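Local coordinates for CG4930 (Drosophila melanogaster, PDB 3ISM), which inhibits the nuclease EndoG by binding to it in a complex, and may have ribonuclease inhibitor activity, at residues K34-L39 / E57-T62. The protein carries 1 engineered substitution. Residues are numbered along the deposited sequence; the frame is centred on the assembly and turned at random.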
# COMPACT_ATOMS: atom_id res chain seq x y z
N LYS C 34 -17.41 -17.43 32.18
CA LYS C 34 -15.94 -17.51 32.30
C LYS C 34 -15.34 -18.81 31.73
O LYS C 34 -14.39 -18.77 30.96
CB LYS C 34 -15.49 -17.27 33.74
CG LYS C 34 -14.09 -17.78 34.09
CD LYS C 34 -13.81 -17.68 35.59
CE LYS C 34 -12.59 -18.51 35.98
NZ LYS C 34 -12.05 -18.11 37.32
N ASP C 35 -15.92 -19.95 32.10
CA ASP C 35 -15.53 -21.24 31.51
C ASP C 35 -15.65 -21.22 29.98
O ASP C 35 -14.76 -21.72 29.28
CB ASP C 35 -16.39 -22.39 32.06
CG ASP C 35 -16.14 -22.66 33.54
OD1 ASP C 35 -15.13 -22.16 34.10
OD2 ASP C 35 -16.95 -23.39 34.14
N TYR C 36 -16.74 -20.63 29.49
CA TYR C 36 -17.00 -20.51 28.06
C TYR C 36 -15.93 -19.65 27.37
O TYR C 36 -15.36 -20.05 26.37
CB TYR C 36 -18.41 -19.95 27.77
CG TYR C 36 -18.60 -19.60 26.31
CD1 TYR C 36 -18.89 -20.57 25.37
CD2 TYR C 36 -18.43 -18.28 25.86
CE1 TYR C 36 -19.04 -20.26 24.01
CE2 TYR C 36 -18.58 -17.96 24.51
CZ TYR C 36 -18.88 -18.96 23.60
OH TYR C 36 -19.01 -18.66 22.26
N GLN C 37 -15.67 -18.47 27.94
CA GLN C 37 -14.67 -17.54 27.43
C GLN C 37 -13.25 -18.13 27.40
O GLN C 37 -12.46 -17.78 26.53
CB GLN C 37 -14.69 -16.22 28.23
CG GLN C 37 -15.90 -15.31 27.90
CD GLN C 37 -15.97 -14.04 28.76
OE1 GLN C 37 -15.71 -14.07 29.96
NE2 GLN C 37 -16.33 -12.92 28.13
N LYS C 38 -12.94 -19.01 28.35
CA LYS C 38 -11.59 -19.58 28.43
C LYS C 38 -11.38 -20.57 27.30
O LYS C 38 -10.30 -20.62 26.71
CB LYS C 38 -11.32 -20.25 29.79
CG LYS C 38 -9.85 -20.61 30.03
CD LYS C 38 -9.68 -21.49 31.28
CE LYS C 38 -8.30 -22.14 31.32
NZ LYS C 38 -8.14 -23.02 32.51
N LEU C 39 -12.42 -21.34 26.99
CA LEU C 39 -12.38 -22.29 25.88
C LEU C 39 -12.22 -21.59 24.52
O LEU C 39 -11.40 -21.99 23.71
CB LEU C 39 -13.64 -23.16 25.88
CG LEU C 39 -13.85 -24.09 27.08
CD1 LEU C 39 -15.28 -24.62 27.07
CD2 LEU C 39 -12.81 -25.22 27.11
N GLU C 57 -14.07 -27.09 14.29
CA GLU C 57 -14.53 -28.14 15.21
C GLU C 57 -14.43 -27.70 16.68
O GLU C 57 -15.36 -27.94 17.46
CB GLU C 57 -13.81 -29.47 14.99
CG GLU C 57 -14.38 -30.68 15.83
CD GLU C 57 -15.91 -30.91 15.65
OE1 GLU C 57 -16.50 -30.37 14.68
OE2 GLU C 57 -16.53 -31.61 16.48
N ASN C 58 -13.32 -27.04 17.02
CA ASN C 58 -13.11 -26.51 18.38
C ASN C 58 -14.24 -25.58 18.80
O ASN C 58 -14.75 -25.66 19.94
CB ASN C 58 -11.76 -25.79 18.49
CG ASN C 58 -10.57 -26.75 18.56
OD1 ASN C 58 -10.75 -27.98 18.65
ND2 ASN C 58 -9.36 -26.20 18.53
N PHE C 59 -14.65 -24.69 17.90
CA PHE C 59 -15.77 -23.81 18.20
C PHE C 59 -17.08 -24.59 18.26
O PHE C 59 -17.89 -24.33 19.15
CB PHE C 59 -15.93 -22.64 17.22
CG PHE C 59 -17.11 -21.75 17.58
CD1 PHE C 59 -16.99 -20.82 18.61
CD2 PHE C 59 -18.34 -21.89 16.94
CE1 PHE C 59 -18.07 -20.03 18.98
CE2 PHE C 59 -19.43 -21.08 17.31
CZ PHE C 59 -19.29 -20.16 18.33
N ASP C 60 -17.29 -25.51 17.32
CA ASP C 60 -18.53 -26.31 17.34
C ASP C 60 -18.70 -27.07 18.67
O ASP C 60 -19.80 -27.12 19.21
CB ASP C 60 -18.57 -27.28 16.15
CG ASP C 60 -19.88 -28.06 16.06
OD1 ASP C 60 -20.24 -28.80 17.00
OD2 ASP C 60 -20.56 -27.95 15.02
N ARG C 61 -17.60 -27.62 19.20
CA ARG C 61 -17.63 -28.28 20.50
C ARG C 61 -17.81 -27.31 21.68
O ARG C 61 -18.42 -27.66 22.67
CB ARG C 61 -16.36 -29.11 20.73
CG ARG C 61 -16.25 -30.39 19.91
CD ARG C 61 -17.17 -31.50 20.44
NE ARG C 61 -16.83 -31.93 21.81
CZ ARG C 61 -15.87 -32.80 22.12
NH1 ARG C 61 -15.11 -33.34 21.17
NH2 ARG C 61 -15.65 -33.12 23.39
N THR C 62 -17.26 -26.11 21.59
CA THR C 62 -17.52 -25.11 22.62
C THR C 62 -18.99 -24.63 22.58
O THR C 62 -19.67 -24.55 23.62
CB THR C 62 -16.54 -23.92 22.53
OG1 THR C 62 -15.19 -24.41 22.49
CG2 THR C 62 -16.70 -23.03 23.77
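Thr62 brings its methyl group obliquely to the CD1 and CE1 atoms of the Tyr36 ring, CG2 standing 3.6 Å from CE1 of that ring and only slightly farther from CD1, with the two side chains crossing at about a right angle. The same methyl meets Leu39 one turn along the facing helix, where Thr62 CG2 lies 3.7 Å from Leu39 CB and also touches CD1 of that leucine. A small branched residue thus serves two neighbours at once, and its torsion explains how: with CG2 anti to its own backbone N, OG1 falls beside that nitrogen (chi1 -51°) and turns back to its own helix. There Thr62 OG1 donates to Asn58 O at 2.9 Å, tilted 29° from the carbonyl plane, while Thr62 N reaches the same oxygen from the opposite face. The hydroxyl's proton is thereby bonded within its own helix, and the methyl is held toward the apolar seam.

Tyr36 extends farther, with its CG anti to the backbone N, until Tyr36 OH comes 3.7 Å from Phe59 CE1, obliquely to the phenylalanine ring. That phenol oxygen is hydrogen-bonded to Asp98 of helix 81-102; Leu91 and Glu94 of that helix touch the Tyr36 side chain, and Asp98 also touches Phe59. No hydrogen bond joins 34-39 to 57-62; Ile40 adds to the seam by touching Phe59 and Thr62. The segment axes approach to 10.8 Å and run at 172°, the antiparallel packing of sequence-adjacent helices 32-43 and 52-75 in an all-helical bundle, here within the region resembling the Ku C-terminal domain.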